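Local atomic coordinates of 3,4-dihydroxy-2-butanone 4-phosphate synthase (Acinetobacter baumannii, PDB entry 6MNZ), a protein that probably catalyses the conversion of D-ribulose 5-phosphate to formate and 3,4-dihydroxy-2-butanone 4-phosphate, a step of riboflavin biosynthesis that uses magnesium or manganese. Residues A[54-59]-A[159-164]; A[130-135]-A[143-148]; A[31-36]-A[163-168]. All coordinates share one frame; numbering follows the deposited sequence.

Contact 1 (A[54-59]-A[159-164]); sequences GLVCLT and ASVICE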
ATOM      1  N   GLY A  54       7.650  31.447   0.541  1.00 44.25           N
ATOM      2  CA  GLY A  54       6.892  30.228   0.709  1.00 38.51           C
ATOM      3  C   GLY A  54       6.467  29.992   2.147  1.00 33.59           C
ATOM      4  O   GLY A  54       6.558  30.862   3.015  1.00 35.88           O
ATOM      5  N   LEU A  55       6.008  28.771   2.395  1.00 24.75           N
ATOM      6  CA  LEU A  55       5.686  28.331   3.746  1.00 27.34           C
ATOM      7  C   LEU A  55       6.971  28.014   4.500  1.00 38.93           C
ATOM      8  O   LEU A  55       7.719  27.110   4.112  1.00 41.99           O
ATOM      9  CB  LEU A  55       4.778  27.106   3.702  1.00 30.19           C
ATOM     10  CG  LEU A  55       3.272  27.347   3.801  1.00 29.38           C
ATOM     11  CD1 LEU A  55       2.515  26.043   3.550  1.00 30.70           C
ATOM     12  CD2 LEU A  55       2.906  27.928   5.153  1.00 45.58           C
ATOM     13  N   VAL A  56       7.170  28.681   5.634  1.00 44.50           N
ATOM     14  CA  VAL A  56       8.222  28.293   6.567  1.00 37.14           C
ATOM     15  C   VAL A  56       7.801  27.018   7.285  1.00 33.15           C
ATOM     16  O   VAL A  56       6.777  26.987   7.976  1.00 34.60           O
ATOM     17  CB  VAL A  56       8.514  29.422   7.562  1.00 39.03           C
ATOM     18  CG1 VAL A  56       9.436  28.933   8.669  1.00 38.42           C
ATOM     19  CG2 VAL A  56       9.122  30.612   6.836  1.00 41.40           C
ATOM     20  N   CYS A  57       8.628  25.982   7.180  1.00 39.63           N
ATOM     21  CA  CYS A  57       8.339  24.680   7.759  1.00 32.57           C
ATOM     22  C   CYS A  57       9.558  24.198   8.531  1.00 34.71           C
ATOM     23  O   CYS A  57      10.628  24.810   8.473  1.00 32.30           O
ATOM     24  CB  CYS A  57       7.947  23.669   6.676  1.00 27.11           C
ATOM     25  SG  CYS A  57       6.384  24.057   5.850  1.00 24.36           S
ATOM     26  N   LEU A  58       9.319  23.238   9.426  1.00 42.83           N
ATOM     27  CA  LEU A  58      10.326  22.760  10.374  1.00 34.61           C
ATOM     28  C   LEU A  58      10.404  21.240  10.251  1.00 35.57           C
ATOM     29  O   LEU A  58       9.499  20.531  10.695  1.00 38.87           O
ATOM     30  CB  LEU A  58       9.991  23.179  11.802  1.00 30.14           C
ATOM     31  CG  LEU A  58      10.812  22.454  12.870  1.00 35.11           C
ATOM     32  CD1 LEU A  58      12.295  22.656  12.632  1.00 35.37           C
ATOM     33  CD2 LEU A  58      10.413  22.878  14.276  1.00 36.42           C
ATOM     34  N   THR A  59      11.409  20.751   9.534  1.00 31.36           N
ATOM     35  CA  THR A  59      11.554  19.317   9.336  1.00 34.08           C
ATOM     36  C   THR A  59      12.009  18.649  10.630  1.00 29.83           C
ATOM     37  O   THR A  59      12.872  19.177  11.337  1.00 29.04           O
ATOM     38  CB  THR A  59      12.552  19.049   8.212  1.00 31.40           C
ATOM     39  OG1 THR A  59      13.853  19.501   8.608  1.00 38.87           O
ATOM     40  CG2 THR A  59      12.127  19.784   6.945  1.00 25.43           C
ATOM     41  N   ALA A 159      17.181  18.457  12.300  1.00 42.52           N
ATOM     42  CA  ALA A 159      16.073  19.400  12.218  1.00 26.17           C
ATOM     43  C   ALA A 159      16.511  20.609  11.409  1.00 39.08           C
ATOM     44  O   ALA A 159      17.544  21.215  11.705  1.00 52.16           O
ATOM     45  CB  ALA A 159      15.612  19.835  13.613  1.00 28.66           C
ATOM     46  N   SER A 160      15.684  21.001  10.444  1.00 39.58           N
ATOM     47  CA  SER A 160      15.971  22.147   9.596  1.00 31.45           C
ATOM     48  C   SER A 160      14.696  22.951   9.401  1.00 43.14           C
ATOM     49  O   SER A 160      13.583  22.432   9.523  1.00 38.84           O
ATOM     50  CB  SER A 160      16.528  21.722   8.235  1.00 31.39           C
ATOM     51  OG  SER A 160      15.487  21.232   7.410  1.00 34.25           O
ATOM     52  N   VAL A 161      14.872  24.217   9.035  1.00 41.78           N
ATOM     53  CA  VAL A 161      13.770  25.095   8.661  1.00 25.07           C
ATOM     54  C   VAL A 161      13.877  25.378   7.171  1.00 28.35           C
ATOM     55  O   VAL A 161      14.956  25.727   6.677  1.00 30.81           O
ATOM     56  CB  VAL A 161      13.793  26.403   9.471  1.00 34.79           C
ATOM     57  CG1 VAL A 161      12.607  27.280   9.099  1.00 36.94           C
ATOM     58  CG2 VAL A 161      13.798  26.105  10.967  1.00 29.83           C
ATOM     59  N   ILE A 162      12.784  25.153   6.444  1.00 21.15           N
ATOM     60  CA  ILE A 162      12.805  25.221   4.989  1.00 23.10           C
ATOM     61  C   ILE A 162      11.627  26.051   4.501  1.00 38.03           C
ATOM     62  O   ILE A 162      10.563  26.090   5.127  1.00 46.56           O
ATOM     63  CB  ILE A 162      12.788  23.814   4.349  1.00 24.91           C
ATOM     64  CG1 ILE A 162      11.438  23.127   4.572  1.00 36.29           C
ATOM     65  CG2 ILE A 162      13.914  22.965   4.918  1.00 25.93           C
ATOM     66  CD1 ILE A 162      11.350  21.749   3.950  1.00 32.20           C
ATOM     67  N   CYS A 163      11.829  26.722   3.369  1.00 30.42           N
ATOM     68  CA  CYS A 163      10.849  27.653   2.822  1.00 29.49           C
ATOM     69  C   CYS A 163      10.999  27.673   1.309  1.00 26.21           C
ATOM     70  O   CYS A 163      12.100  27.909   0.802  1.00 29.50           O
ATOM     71  CB  CYS A 163      11.045  29.058   3.406  1.00 37.51           C
ATOM     72  SG  CYS A 163       9.712  30.236   3.063  1.00 33.42           S
ATOM     73  N   GLU A 164       9.880  27.546   0.600  1.00 30.49           N
ATOM     74  CA  GLU A 164       9.913  27.559  -0.856  1.00 32.25           C
ATOM     75  C   GLU A 164      10.323  28.934  -1.372  1.00 38.55           C
ATOM     76  O   GLU A 164       9.896  29.966  -0.847  1.00 50.52           O
ATOM     77  CB  GLU A 164       8.546  27.179  -1.423  1.00 27.85           C
ATOM     78  CG  GLU A 164       8.088  25.776  -1.074  1.00 26.38           C
ATOM     79  CD  GLU A 164       7.268  25.730   0.199  1.00 24.88           C
ATOM     80  OE1 GLU A 164       7.540  26.546   1.104  1.00 27.15           O
ATOM     81  OE2 GLU A 164       6.218  25.051   0.196  1.00 30.86           O
TER
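Ile162 lies against Cys57 and Thr59 on one face of an antiparallel strand pair. Its CG1 sits between the backbone N and the carbonyl carbon (chi1 69°), and this turns the chain along that face. CB is the branch point. CG2, anti to the carbonyl carbon, comes within 4.2 Å of Thr59 CG2. CG1 passes Cys57 CB at 4.1 Å. The tip, CD1, meets Thr59 CG2 at 3.7 Å, and the two side chains cross at about a right angle. Ser160 stands on the same face. Its OG and Thr59 OG1 are hydrogen-bonded at 2.7 Å, and either hydroxyl could be the donor.

Backbone bonds join the two strands. Cys57 and Ile162 form a hydrogen-bonded antiparallel pair, with Cys57 N to Ile162 O at 2.8 Å and Ile162 N to Cys57 O at 3.0 Å. The next pair, Leu58 and Val161, is non-hydrogen-bonded and faces the other way. There Val161 CG1 packs on Val56 CG1 at 3.6 Å. Helix 101-112 covers this side, with Ile108 reaching both Leu58 and Val161.

At the far end Glu164 is bent at chi2. The bend brings its carboxylate back to Leu55, where OE1 takes a weak hydrogen bond from Leu55 N (3.0 Å, 120° at the hydrogen). Glu164 is predicted to be essential for catalysis.

The two faces thus differ in chemistry. The Leu58 and Val161 face is hydrophobic and buried under a helix. The Ile162 face mixes apolar groups with paired hydroxyls and lies next to Asp32 and His143. Both are predicted ligand residues, so Ile162 probably forms part of the apolar backing of the active site.

Contact 2 (A[130-135]-A[143-148]); sequences LMAQPG and HTEAGC. With SO4 (sulfate ion), chain C.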
ATOM      1  N   LEU A 130       7.273  19.087   9.655  1.00 38.76           N
ATOM      2  CA  LEU A 130       7.156  18.030   8.661  1.00 30.87           C
ATOM      3  C   LEU A 130       7.938  16.816   9.134  1.00 34.22           C
ATOM      4  O   LEU A 130       9.068  16.949   9.614  1.00 42.95           O
ATOM      5  CB  LEU A 130       7.671  18.498   7.298  1.00 32.00           C
ATOM      6  CG  LEU A 130       7.113  19.837   6.815  1.00 23.92           C
ATOM      7  CD1 LEU A 130       7.787  20.271   5.525  1.00 32.85           C
ATOM      8  CD2 LEU A 130       5.614  19.740   6.622  1.00 26.76           C
ATOM      9  N   MET A 131       7.298  15.651   9.082  1.00 27.63           N
ATOM     10  CA  MET A 131       7.881  14.409   9.579  1.00 30.74           C
ATOM     11  C   MET A 131       8.571  13.698   8.422  1.00 37.13           C
ATOM     12  O   MET A 131       7.908  13.193   7.509  1.00 47.59           O
ATOM     13  CB  MET A 131       6.798  13.531  10.200  1.00 42.96           C
ATOM     14  CG  MET A 131       7.314  12.415  11.090  1.00 43.44           C
ATOM     15  SD  MET A 131       5.985  11.367  11.722  1.00 37.89           S
ATOM     16  CE  MET A 131       5.765  10.237  10.346  1.00 52.87           C
ATOM     17  N   ALA A 132       9.899  13.652   8.461  1.00 38.43           N
ATOM     18  CA  ALA A 132      10.655  12.869   7.497  1.00 37.65           C
ATOM     19  C   ALA A 132      10.449  11.375   7.737  1.00 39.91           C
ATOM     20  O   ALA A 132      10.043  10.940   8.818  1.00 46.74           O
ATOM     21  CB  ALA A 132      12.141  13.219   7.575  1.00 42.58           C
ATOM     22  N   GLN A 133      10.645  10.598   6.677  1.00 30.36           N
ATOM     23  CA  GLN A 133      10.607   9.150   6.781  1.00 40.05           C
ATOM     24  C   GLN A 133      11.904   8.621   7.384  1.00 48.58           C
ATOM     25  O   GLN A 133      12.895   9.351   7.480  1.00 39.67           O
ATOM     26  CB  GLN A 133      10.377   8.528   5.409  1.00 39.77           C
ATOM     27  CG  GLN A 133       9.020   8.835   4.808  1.00 47.01           C
ATOM     28  CD  GLN A 133       7.876   8.326   5.660  1.00 56.14           C
ATOM     29  OE1 GLN A 133       7.634   7.122   5.737  1.00 63.10           O
ATOM     30  NE2 GLN A 133       7.106   9.249   6.226  1.00 56.90           N
ATOM     31  N   PRO A 134      11.856   7.429   7.990  1.00 45.79           N
ATOM     32  CA  PRO A 134      12.976   7.007   8.851  1.00 44.89           C
ATOM     33  C   PRO A 134      14.334   7.095   8.175  1.00 54.82           C
ATOM     34  O   PRO A 134      15.259   7.713   8.719  1.00 52.40           O
ATOM     35  CB  PRO A 134      12.607   5.559   9.205  1.00 49.69           C
ATOM     36  CG  PRO A 134      11.123   5.514   9.121  1.00 51.86           C
ATOM     37  CD  PRO A 134      10.731   6.476   8.029  1.00 51.01           C
ATOM     38  N   GLY A 135      14.484   6.483   7.005  1.00 35.47           N
ATOM     39  CA  GLY A 135      15.767   6.457   6.340  1.00 39.44           C
ATOM     40  C   GLY A 135      16.175   7.753   5.685  1.00 42.38           C
ATOM     41  O   GLY A 135      17.213   7.805   5.020  1.00 32.13           O
ATOM     42  N   HIS A 143      12.332  17.625   0.076  1.00 32.29           N
ATOM     43  CA  HIS A 143      13.018  18.630   0.881  1.00 30.79           C
ATOM     44  C   HIS A 143      12.916  18.318   2.367  1.00 28.76           C
ATOM     45  O   HIS A 143      13.774  18.743   3.150  1.00 24.66           O
ATOM     46  CB  HIS A 143      12.439  20.018   0.601  1.00 32.30           C
ATOM     47  CG  HIS A 143      12.475  20.412  -0.842  1.00 25.38           C
ATOM     48  ND1 HIS A 143      11.435  20.146  -1.707  1.00 26.84           N
ATOM     49  CD2 HIS A 143      13.354  21.174  -1.535  1.00 25.53           C
ATOM     50  CE1 HIS A 143      11.711  20.662  -2.893  1.00 30.84           C
ATOM     51  NE2 HIS A 143      12.837  21.345  -2.797  1.00 31.36           N
ATOM     52  N   THR A 144      11.820  17.686   2.788  1.00 31.24           N
ATOM     53  CA  THR A 144      11.650  17.334   4.194  1.00 38.16           C
ATOM     54  C   THR A 144      12.775  16.423   4.668  1.00 33.28           C
ATOM     55  O   THR A 144      13.470  16.723   5.645  1.00 31.71           O
ATOM     56  CB  THR A 144      10.290  16.661   4.395  1.00 46.52           C
ATOM     57  OG1 THR A 144       9.250  17.564   3.998  1.00 49.65           O
ATOM     58  CG2 THR A 144      10.090  16.256   5.856  1.00 37.20           C
ATOM     59  N   GLU A 145      12.923  15.266   4.022  1.00 34.40           N
ATOM     60  CA  GLU A 145      14.021  14.366   4.353  1.00 44.89           C
ATOM     61  C   GLU A 145      15.370  15.029   4.122  1.00 35.59           C
ATOM     62  O   GLU A 145      16.298  14.840   4.918  1.00 32.05           O
ATOM     63  CB  GLU A 145      13.909  13.084   3.527  1.00 42.18           C
ATOM     64  CG  GLU A 145      12.753  12.180   3.932  1.00 38.79           C
ATOM     65  CD  GLU A 145      11.405  12.719   3.495  1.00 34.93           C
ATOM     66  OE1 GLU A 145      11.302  13.212   2.353  1.00 39.02           O
ATOM     67  OE2 GLU A 145      10.421  12.527   4.239  1.00 49.12           O
ATOM     68  N   ALA A 146      15.454  15.923   3.135  1.00 33.73           N
ATOM     69  CA  ALA A 146      16.736  16.525   2.792  1.00 32.85           C
ATOM     70  C   ALA A 146      17.173  17.525   3.852  1.00 31.97           C
ATOM     71  O   ALA A 146      18.347  17.558   4.237  1.00 36.54           O
ATOM     72  CB  ALA A 146      16.649  17.196   1.422  1.00 33.97           C
ATOM     73  N   GLY A 147      16.231  18.309   4.378  1.00 35.93           N
ATOM     74  CA  GLY A 147      16.565  19.226   5.453  1.00 32.98           C
ATOM     75  C   GLY A 147      17.082  18.515   6.688  1.00 38.34           C
ATOM     76  O   GLY A 147      18.089  18.921   7.273  1.00 31.68           O
ATOM     77  N   CYS A 148      16.445  17.402   7.056  1.00 34.79           N
ATOM     78  CA  CYS A 148      16.883  16.651   8.227  1.00 36.23           C
ATOM     79  C   CYS A 148      18.260  16.040   7.998  1.00 27.87           C
ATOM     80  O   CYS A 148      19.168  16.201   8.820  1.00 29.87           O
ATOM     81  CB  CYS A 148      15.860  15.564   8.563  1.00 41.66           C
ATOM     82  SG  CYS A 148      14.290  16.191   9.198  1.00 38.45           S
TER
HETATM   83  S   SO4 C 401       8.845  17.926   0.335  1.00 33.70           S
HETATM   84  O1  SO4 C 401       9.625  17.135   1.283  1.00 44.23           O
HETATM   85  O2  SO4 C 401       9.660  18.211  -0.841  1.00 29.54           O
HETATM   86  O3  SO4 C 401       8.450  19.178   0.970  1.00 42.69           O
HETATM   87  O4  SO4 C 401       7.653  17.196  -0.082  1.00 34.37           O
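Leu130 and Thr144 meet crosswise where the end of strand 127-131 passes the start of helix 143-153. Thr144 divides its two branches. CG2, opposite the backbone N, turns to the strand side and packs on Leu130 CB at 3.6 Å. OG1, beside the backbone N (chi1 -60°), touches Leu130 CD1 and also gives a hydrogen bond to sulfate O1.

Gln133 and Glu145 run alongside each other and point the same way. Their amide and carboxylate planes are 66° apart, and they are joined through the Gln133 backbone. Gln133 N donates to Glu145 OE2 (3.1 Å, 152° at the hydrogen) on the anti lone pair of that oxygen. A bend at chi2 brings the carboxylate over to the chain. The other oxygen, OE1, makes a salt bridge to Arg140, so both carboxylate oxygens have a partner. Ala132 fits between the helix residues, with CB 3.8 Å from Glu145 CG and 4.0 Å from Cys148 SG.

The sulfate, probably from the crystallisation liquor, sits at the first turn of the helix. Sulfate O1 also accepts from Thr144 N at 2.7 Å. Sulfate O2 lies at the edge of the His143 ring and accepts hydrogen bonds from both His143 N and His143 ND1, the latter at 2.8 Å. Arg27 NH1 also hydrogen-bonds to the ion. His143 and Thr144 are predicted to bind D-ribulose 5-phosphate, so the ion may mark where the substrate phosphate rests.

In the fold, Leu130 also packs on Cys57 and Cys148 on Thr59, both of strand 57-60. Met131 points away from helix 143-153 and packs on helix 62-68. Helix 143-153 lies across one face of the sheet, from strand 127-131 over 57-60 and 160-164 to 31-36, with Ile192 of helix 192-202 against His143 and Ala146.

Contact 3 (A[31-36]-A[163-168]); sequences GDLVIA and CEIIKE
Leu33 lies across Ile165, the two side chains roughly perpendicular, with its CG 4.0 Å from Ile165 CD1. CG1 of Ile165 is beside its own backbone N (chi1 -66°), and from there the chain runs over the strand. The Ile165 CB and CG1 atoms both sit 3.4 Å from Gly31 O, while CD1 reaches on to Leu33 N. Phe47 and Met48 of helix 42-52 pack on Leu33, and Ile20 touches both Leu33 and Ile165, so the pair belongs to an apolar layer.

The backbones run antiparallel. Ile165 N donates to Gly31 O at 2.8 Å. Cys163 N donates to Leu33 O at 3.2 Å, and the return bond from Leu33 N to Cys163 O is weak. Leu33 and Cys163 are thus a hydrogen-bonded pair.

Between these bonds Asp32 and Glu164 form a non-hydrogen-bonded pair. Their side chains lie side by side and point the same way, the carboxylate planes 40° apart. Asp32 OD1 comes to 4.0 Å from Glu164 CG. Asp32 also packs beside His143.

This is an antiparallel strand pairing in the mixed sheet of the DHBP synthase domain. The face with Asp32 and Glu164 carries residues of the predicted active site, where Asp32 probably binds D-ribulose 5-phosphate.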
ATOM      1  N   GLY A  31      13.080  25.227  -5.276  1.00 29.77           N
ATOM      2  CA  GLY A  31      14.205  25.506  -4.401  1.00 27.98           C
ATOM      3  C   GLY A  31      13.716  25.977  -3.041  1.00 26.89           C
ATOM      4  O   GLY A  31      12.759  26.748  -2.950  1.00 33.81           O
ATOM      5  N   ASP A  32      14.295  25.394  -1.998  1.00 20.23           N
ATOM      6  CA  ASP A  32      14.017  25.776  -0.621  1.00 29.16           C
ATOM      7  C   ASP A  32      15.291  26.314   0.008  1.00 29.79           C
ATOM      8  O   ASP A  32      16.309  25.614   0.041  1.00 36.09           O
ATOM      9  CB  ASP A  32      13.495  24.589   0.191  1.00 31.55           C
ATOM     10  CG  ASP A  32      12.119  24.142  -0.246  1.00 23.47           C
ATOM     11  OD1 ASP A  32      11.798  24.281  -1.444  1.00 33.14           O
ATOM     12  OD2 ASP A  32      11.430  23.495   0.568  1.00 27.81           O
ATOM     13  N   LEU A  33      15.195  27.486   0.629  1.00 31.12           N
ATOM     14  CA  LEU A  33      16.111  27.824   1.708  1.00 29.65           C
ATOM     15  C   LEU A  33      16.029  26.767   2.801  1.00 29.39           C
ATOM     16  O   LEU A  33      14.976  26.165   3.023  1.00 31.32           O
ATOM     17  CB  LEU A  33      15.779  29.199   2.285  1.00 40.23           C
ATOM     18  CG  LEU A  33      15.866  30.403   1.347  1.00 44.95           C
ATOM     19  CD1 LEU A  33      15.265  31.627   2.028  1.00 25.19           C
ATOM     20  CD2 LEU A  33      17.302  30.672   0.925  1.00 48.56           C
ATOM     21  N   VAL A  34      17.189  26.412   3.349  1.00 29.99           N
ATOM     22  CA  VAL A  34      17.304  25.345   4.338  1.00 24.46           C
ATOM     23  C   VAL A  34      18.337  25.783   5.364  1.00 34.39           C
ATOM     24  O   VAL A  34      19.436  26.210   4.994  1.00 42.74           O
ATOM     25  CB  VAL A  34      17.715  24.001   3.713  1.00 39.26           C
ATOM     26  CG1 VAL A  34      17.664  22.884   4.755  1.00 40.90           C
ATOM     27  CG2 VAL A  34      16.828  23.673   2.526  1.00 40.79           C
ATOM     28  N   ILE A  35      17.937  25.815   6.633  1.00 39.33           N
ATOM     29  CA  ILE A  35      18.832  26.169   7.726  1.00 45.63           C
ATOM     30  C   ILE A  35      18.621  25.180   8.862  1.00 36.63           C
ATOM     31  O   ILE A  35      17.517  24.670   9.070  1.00 39.82           O
ATOM     32  CB  ILE A  35      18.597  27.619   8.206  1.00 39.28           C
ATOM     33  CG1 ILE A  35      19.576  27.980   9.323  1.00 45.62           C
ATOM     34  CG2 ILE A  35      17.156  27.803   8.672  1.00 44.62           C
ATOM     35  CD1 ILE A  35      19.550  29.449   9.698  1.00 51.70           C
ATOM     36  N   ALA A  36      19.689  24.921   9.612  1.00 31.85           N
ATOM     37  CA  ALA A  36      19.586  24.068  10.787  1.00 35.60           C
ATOM     38  C   ALA A  36      18.628  24.686  11.795  1.00 46.20           C
ATOM     39  O   ALA A  36      18.848  25.807  12.265  1.00 59.91           O
ATOM     40  CB  ALA A  36      20.961  23.859  11.418  1.00 29.09           C
ATOM     41  N   CYS A 163      11.829  26.722   3.369  1.00 30.42           N
ATOM     42  CA  CYS A 163      10.849  27.653   2.822  1.00 29.49           C
ATOM     43  C   CYS A 163      10.999  27.673   1.309  1.00 26.21           C
ATOM     44  O   CYS A 163      12.100  27.909   0.802  1.00 29.50           O
ATOM     45  CB  CYS A 163      11.045  29.058   3.406  1.00 37.51           C
ATOM     46  SG  CYS A 163       9.712  30.236   3.063  1.00 33.42           S
ATOM     47  N   GLU A 164       9.880  27.546   0.600  1.00 30.49           N
ATOM     48  CA  GLU A 164       9.913  27.559  -0.856  1.00 32.25           C
ATOM     49  C   GLU A 164      10.323  28.934  -1.372  1.00 38.55           C
ATOM     50  O   GLU A 164       9.896  29.966  -0.847  1.00 50.52           O
ATOM     51  CB  GLU A 164       8.546  27.179  -1.423  1.00 27.85           C
ATOM     52  CG  GLU A 164       8.088  25.776  -1.074  1.00 26.38           C
ATOM     53  CD  GLU A 164       7.268  25.730   0.199  1.00 24.88           C
ATOM     54  OE1 GLU A 164       7.540  26.546   1.104  1.00 27.15           O
ATOM     55  OE2 GLU A 164       6.218  25.051   0.196  1.00 30.86           O
ATOM     56  N   ILE A 165      11.088  28.943  -2.460  1.00 33.70           N
ATOM     57  CA  ILE A 165      11.571  30.175  -3.076  1.00 37.99           C
ATOM     58  C   ILE A 165      10.664  30.489  -4.260  1.00 31.77           C
ATOM     59  O   ILE A 165      10.683  29.788  -5.278  1.00 29.19           O
ATOM     60  CB  ILE A 165      13.040  30.051  -3.503  1.00 32.84           C
ATOM     61  CG1 ILE A 165      13.931  29.903  -2.267  1.00 28.87           C
ATOM     62  CG2 ILE A 165      13.468  31.267  -4.323  1.00 40.66           C
ATOM     63  CD1 ILE A 165      15.368  29.516  -2.573  1.00 28.12           C
ATOM     64  N   ILE A 166       9.841  31.524  -4.114  1.00 30.09           N
ATOM     65  CA  ILE A 166       8.865  31.918  -5.124  1.00 39.91           C
ATOM     66  C   ILE A 166       9.359  33.191  -5.795  1.00 27.36           C
ATOM     67  O   ILE A 166       9.710  34.163  -5.114  1.00 33.51           O
ATOM     68  CB  ILE A 166       7.469  32.127  -4.510  1.00 35.83           C
ATOM     69  CG1 ILE A 166       7.084  30.937  -3.627  1.00 38.59           C
ATOM     70  CG2 ILE A 166       6.430  32.324  -5.605  1.00 29.56           C
ATOM     71  CD1 ILE A 166       5.768  31.115  -2.896  1.00 39.07           C
ATOM     72  N   LYS A 167       9.351  33.200  -7.125  1.00 28.44           N
ATOM     73  CA  LYS A 167       9.815  34.364  -7.865  1.00 34.57           C
ATOM     74  C   LYS A 167       9.014  35.600  -7.474  1.00 35.88           C
ATOM     75  O   LYS A 167       7.859  35.513  -7.048  1.00 39.57           O
ATOM     76  CB  LYS A 167       9.702  34.115  -9.369  1.00 31.25           C
ATOM     77  CG  LYS A 167      10.641  33.028  -9.881  1.00 30.81           C
ATOM     78  CD  LYS A 167      10.436  32.756 -11.365  1.00 34.32           C
ATOM     79  CE  LYS A 167      10.653  34.010 -12.197  1.00 30.26           C
ATOM     80  NZ  LYS A 167      10.942  33.698 -13.621  1.00 32.93           N
ATOM     81  N   GLU A 168       9.651  36.766  -7.613  1.00 40.05           N
ATOM     82  CA  GLU A 168       8.907  38.020  -7.648  1.00 40.33           C
ATOM     83  C   GLU A 168       7.709  37.923  -8.584  1.00 34.97           C
ATOM     84  O   GLU A 168       6.584  38.257  -8.194  1.00 33.97           O
ATOM     85  CB  GLU A 168       9.834  39.158  -8.079  1.00 48.51           C
ATOM     86  CG  GLU A 168       9.226  40.547  -7.960  1.00 63.13           C
ATOM     87  CD  GLU A 168       9.950  41.574  -8.811  1.00 63.29           C
ATOM     88  OE1 GLU A 168      10.211  41.284  -9.997  1.00 59.31           O
ATOM     89  OE2 GLU A 168      10.071  42.733  -8.361  1.00 81.56           O
TER

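All three contacts lie in the DHBP synthase part of the chain and reach one mixed sheet, ordered 127-131, 57-60, 160-164, 31-36, 19-22, 188-191. Contacts 1 and 3 are the two sides of strand 160-164, with centres about 8 Å apart. They share Cys163 and Glu164. Contact 2 joins helix 143-153 to the end of strand 127-131, outermost on one side within this chain; the same helix reaches the inner strands. Its centre is about 11 Å from that of contact 1 and 16 Å from that of contact 3. Along the chain it is nested within the loops closed by the other two. Together they bring Asp32, His143, Thr144 and Glu164 around one predicted active site.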